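Local coordinates for protein 11S globulin (Wrightia tinctoria, PDB 5WXU) that probably serves as a hexameric seed storage protein of the 11S globulin family and also binds the plant hormone auxin, at residues I58-P70 against D81-F93. Numbering follows the deposited sequence. Where two conformers were deposited one is given.
Sequences IQHEAGYSEIWDP and DATRHVIENRGLF. With PO4 (phosphate ion), chain N.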
# COMPACT_ATOMS: atom_id res chain seq x y z
N ILE B 58 8.70 13.36 -40.75
CA ILE B 58 8.53 12.13 -41.51
C ILE B 58 7.18 12.13 -42.19
O ILE B 58 6.10 12.20 -41.52
CB ILE B 58 8.62 10.92 -40.61
CG1 ILE B 58 9.97 10.91 -39.87
CG2 ILE B 58 8.40 9.64 -41.41
CD1 ILE B 58 9.96 9.96 -38.71
N GLN B 59 7.22 11.97 -43.51
CA GLN B 59 6.00 11.81 -44.31
C GLN B 59 5.39 10.41 -44.39
O GLN B 59 6.06 9.42 -44.66
CB GLN B 59 6.29 12.22 -45.77
CG GLN B 59 6.19 13.70 -46.00
CD GLN B 59 4.78 14.23 -45.77
OE1 GLN B 59 3.75 13.55 -45.94
NE2 GLN B 59 4.74 15.44 -45.32
N HIS B 60 4.10 10.33 -44.25
CA HIS B 60 3.43 9.10 -44.55
C HIS B 60 2.43 9.34 -45.66
O HIS B 60 2.16 10.50 -46.01
CB HIS B 60 2.70 8.54 -43.26
CG HIS B 60 3.54 8.66 -42.01
ND1 HIS B 60 4.62 7.85 -41.77
CD2 HIS B 60 3.45 9.50 -40.94
CE1 HIS B 60 5.20 8.22 -40.63
NE2 HIS B 60 4.53 9.23 -40.12
N GLU B 61 1.75 8.30 -46.08
CA GLU B 61 0.71 8.46 -47.05
C GLU B 61 -0.41 9.36 -46.54
O GLU B 61 -0.88 10.23 -47.28
CB GLU B 61 0.11 7.12 -47.37
CG GLU B 61 -1.09 7.21 -48.25
CD GLU B 61 -1.65 5.92 -48.66
OE1 GLU B 61 -2.34 5.25 -47.86
OE2 GLU B 61 -1.47 5.61 -49.85
N ALA B 62 -0.80 9.16 -45.27
CA ALA B 62 -1.96 9.76 -44.70
C ALA B 62 -1.68 10.68 -43.50
O ALA B 62 -2.57 10.90 -42.66
CB ALA B 62 -2.96 8.70 -44.35
N GLY B 63 -0.53 11.27 -43.50
CA GLY B 63 -0.17 12.25 -42.51
C GLY B 63 1.31 12.37 -42.42
O GLY B 63 2.00 11.90 -43.31
N TYR B 64 1.79 12.96 -41.33
CA TYR B 64 3.17 13.13 -41.06
C TYR B 64 3.47 13.22 -39.57
O TYR B 64 2.56 13.45 -38.76
CB TYR B 64 3.75 14.38 -41.72
CG TYR B 64 3.07 15.68 -41.38
CD1 TYR B 64 2.02 16.18 -42.14
CD2 TYR B 64 3.55 16.45 -40.31
CE1 TYR B 64 1.41 17.40 -41.80
CE2 TYR B 64 2.99 17.65 -40.00
CZ TYR B 64 1.93 18.13 -40.75
OH TYR B 64 1.39 19.34 -40.41
N SER B 65 4.74 12.99 -39.24
CA SER B 65 5.21 13.05 -37.85
C SER B 65 6.33 14.00 -37.69
O SER B 65 7.35 13.83 -38.32
CB SER B 65 5.63 11.65 -37.40
OG SER B 65 4.56 10.71 -37.56
N GLU B 66 6.23 14.94 -36.76
CA GLU B 66 7.29 15.91 -36.50
C GLU B 66 7.91 15.58 -35.19
O GLU B 66 7.16 15.40 -34.19
CB GLU B 66 6.74 17.34 -36.46
CG GLU B 66 5.94 17.71 -37.71
CD GLU B 66 5.55 19.20 -37.65
OE1 GLU B 66 4.55 19.56 -37.03
OE2 GLU B 66 6.26 20.02 -38.22
N ILE B 67 9.23 15.50 -35.18
CA ILE B 67 10.01 15.08 -34.02
C ILE B 67 10.87 16.19 -33.50
O ILE B 67 11.62 16.82 -34.28
CB ILE B 67 10.85 13.86 -34.37
CG1 ILE B 67 9.96 12.76 -34.88
CG2 ILE B 67 11.71 13.44 -33.17
CD1 ILE B 67 10.76 11.63 -35.48
N TRP B 68 10.80 16.46 -32.18
CA TRP B 68 11.72 17.42 -31.55
C TRP B 68 13.03 16.72 -31.39
O TRP B 68 13.09 15.47 -31.19
CB TRP B 68 11.22 17.93 -30.19
CG TRP B 68 10.19 19.05 -30.24
CD1 TRP B 68 10.48 20.31 -30.00
CD2 TRP B 68 8.78 19.02 -30.62
NE1 TRP B 68 9.40 21.10 -30.16
CE2 TRP B 68 8.32 20.34 -30.53
CE3 TRP B 68 7.86 18.01 -30.98
CZ2 TRP B 68 7.01 20.71 -30.81
CZ3 TRP B 68 6.54 18.37 -31.22
CH2 TRP B 68 6.12 19.71 -31.13
N ASP B 69 14.11 17.49 -31.48
CA ASP B 69 15.45 16.90 -31.44
C ASP B 69 15.67 16.22 -30.06
O ASP B 69 15.80 16.90 -29.06
CB ASP B 69 16.50 17.99 -31.60
CG ASP B 69 17.89 17.45 -31.77
OD1 ASP B 69 18.21 16.27 -31.43
OD2 ASP B 69 18.72 18.26 -32.20
N PRO B 70 15.84 14.88 -30.03
CA PRO B 70 15.98 14.11 -28.78
C PRO B 70 17.28 14.34 -28.09
O PRO B 70 17.37 14.09 -26.88
CB PRO B 70 15.84 12.65 -29.21
CG PRO B 70 16.07 12.62 -30.63
CD PRO B 70 15.92 14.00 -31.21
N ASP B 81 10.97 12.35 -24.93
CA ASP B 81 10.82 12.63 -26.38
C ASP B 81 9.50 13.30 -26.61
O ASP B 81 8.51 13.06 -25.88
CB ASP B 81 10.94 11.38 -27.23
CG ASP B 81 12.40 11.08 -27.54
OD1 ASP B 81 13.23 12.03 -27.65
OD2 ASP B 81 12.75 9.91 -27.62
N ALA B 82 9.46 14.17 -27.63
CA ALA B 82 8.26 14.83 -28.03
C ALA B 82 8.04 14.69 -29.55
O ALA B 82 8.99 14.83 -30.36
CB ALA B 82 8.31 16.28 -27.61
N THR B 83 6.84 14.29 -29.90
CA THR B 83 6.41 14.10 -31.28
C THR B 83 5.06 14.71 -31.53
O THR B 83 4.16 14.65 -30.70
CB THR B 83 6.28 12.62 -31.62
OG1 THR B 83 7.44 11.93 -31.17
CG2 THR B 83 6.15 12.38 -33.15
N ARG B 84 4.90 15.30 -32.73
CA ARG B 84 3.58 15.85 -33.16
C ARG B 84 3.12 15.03 -34.35
O ARG B 84 3.71 15.14 -35.45
CB ARG B 84 3.62 17.35 -33.47
CG ARG B 84 2.31 17.94 -33.89
CD ARG B 84 2.29 19.46 -33.76
NE ARG B 84 3.26 20.11 -34.64
CZ ARG B 84 3.92 21.25 -34.44
NH1 ARG B 84 3.86 21.97 -33.28
NH2 ARG B 84 4.71 21.72 -35.45
N HIS B 85 2.09 14.21 -34.15
CA HIS B 85 1.57 13.47 -35.29
C HIS B 85 0.39 14.21 -35.88
O HIS B 85 -0.43 14.73 -35.16
CB HIS B 85 1.12 12.07 -34.91
CG HIS B 85 2.21 11.18 -34.43
ND1 HIS B 85 3.22 10.67 -35.24
CD2 HIS B 85 2.43 10.66 -33.18
CE1 HIS B 85 4.00 9.87 -34.51
NE2 HIS B 85 3.54 9.86 -33.25
N VAL B 86 0.30 14.23 -37.23
CA VAL B 86 -0.74 14.93 -37.88
C VAL B 86 -1.34 13.91 -38.81
O VAL B 86 -0.64 13.41 -39.68
CB VAL B 86 -0.23 16.19 -38.61
CG1 VAL B 86 -1.37 16.80 -39.42
CG2 VAL B 86 0.29 17.20 -37.58
N ILE B 87 -2.58 13.50 -38.56
CA ILE B 87 -3.20 12.40 -39.25
C ILE B 87 -4.30 13.00 -40.13
O ILE B 87 -5.25 13.52 -39.62
CB ILE B 87 -3.81 11.37 -38.28
CG1 ILE B 87 -2.73 10.80 -37.30
CG2 ILE B 87 -4.47 10.20 -38.98
CD1 ILE B 87 -3.33 10.09 -36.10
N GLU B 88 -4.20 12.81 -41.43
CA GLU B 88 -5.25 13.25 -42.36
C GLU B 88 -6.57 12.62 -42.15
O GLU B 88 -6.71 11.56 -41.56
CB GLU B 88 -4.82 12.99 -43.81
CG GLU B 88 -3.65 13.86 -44.20
CD GLU B 88 -3.06 13.49 -45.57
OE1 GLU B 88 -3.76 12.86 -46.42
OE2 GLU B 88 -1.85 13.80 -45.80
N ASN B 89 -7.60 13.21 -42.76
CA ASN B 89 -8.91 12.57 -42.84
C ASN B 89 -8.82 11.13 -43.39
O ASN B 89 -8.10 10.90 -44.29
CB ASN B 89 -9.85 13.41 -43.75
CG ASN B 89 -11.11 12.64 -44.16
OD1 ASN B 89 -11.21 12.15 -45.32
ND2 ASN B 89 -12.06 12.48 -43.23
N ARG B 90 -9.55 10.21 -42.78
CA ARG B 90 -9.55 8.80 -43.04
C ARG B 90 -8.17 8.13 -42.92
O ARG B 90 -7.98 7.02 -43.40
CB ARG B 90 -10.25 8.53 -44.35
CG ARG B 90 -11.74 8.83 -44.28
CD ARG B 90 -12.50 8.50 -45.56
NE ARG B 90 -13.92 8.76 -45.34
CZ ARG B 90 -14.91 8.44 -46.18
NH1 ARG B 90 -14.65 7.85 -47.36
NH2 ARG B 90 -16.16 8.73 -45.84
N GLY B 91 -7.24 8.78 -42.20
CA GLY B 91 -5.93 8.24 -41.92
C GLY B 91 -5.92 7.30 -40.69
O GLY B 91 -6.50 7.64 -39.61
N LEU B 92 -5.24 6.16 -40.88
CA LEU B 92 -5.03 5.12 -39.86
C LEU B 92 -3.56 5.07 -39.47
O LEU B 92 -2.68 4.82 -40.31
CB LEU B 92 -5.57 3.78 -40.38
CG LEU B 92 -5.24 2.51 -39.62
CD1 LEU B 92 -5.84 2.66 -38.20
CD2 LEU B 92 -5.83 1.29 -40.33
N PHE B 93 -3.25 5.38 -38.18
CA PHE B 93 -1.93 5.34 -37.66
C PHE B 93 -1.69 3.88 -37.21
O PHE B 93 -2.42 3.36 -36.37
CB PHE B 93 -1.81 6.34 -36.48
CG PHE B 93 -0.42 6.55 -35.91
CD1 PHE B 93 0.74 6.31 -36.61
CD2 PHE B 93 -0.29 7.11 -34.64
CE1 PHE B 93 1.98 6.60 -36.10
CE2 PHE B 93 0.99 7.38 -34.09
CZ PHE B 93 2.12 7.09 -34.82
P PO4 N . 4.16 6.25 -31.18
O1 PO4 N . 4.83 4.85 -31.61
O2 PO4 N . 2.67 6.36 -30.91
O3 PO4 N . 4.60 6.53 -29.74
O4 PO4 N . 4.73 7.50 -31.85
O HOH W 1 11.99 13.84 -29.28
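Strands 63-67 and 81-87 pair antiparallel in a sheet of the N-terminal cupin barrel, Y64 opposite V86 and E66 opposite R84 as hydrogen-bonded pairs. W68 N to A82 O and E88 N to A62 O extend the backbone bonding at the two ends. G63 is a non-hydrogen-bonded partner of I87, and a CB there would clash with V86 O. On the face of Y64, E66, R84 and V86, one carboxylate oxygen, E66 OE1, takes both R84 NH2 (2.7 Å) and R84 NE (2.8 Å) in a side-on salt bridge; OE1 lies in the guanidinium plane, though the carboxylate is turned 48° from it. A bend at chi3 (63°) turns R84 back to E66, while W68 CH2 lies over one guanidinium face; R84 NH1 bonds to Y357 OH and G383 O. A leucine in place of R84 would probably leave the E66 carboxylate without its main charged mate and Y357 OH and G383 O without the NH1 bonds. On the same sheet face V86 CB sits over the Y64 ring, a CH-pi contact 3.7 Å from its centroid. On the face of S65, T83 and H85, F93 CZ and T83 CG2 lie over opposite sides of the H85 ring, both offset toward its rim. A polar chain crosses this side: S65 OG bonds to H60 NE2 and, at 2.7 Å, to H85 ND1, while H85 NE2 donates at 3.0 Å to O4 of a phosphate, probably from the crystallisation liquor and also held by S96, N98, H168 and R199.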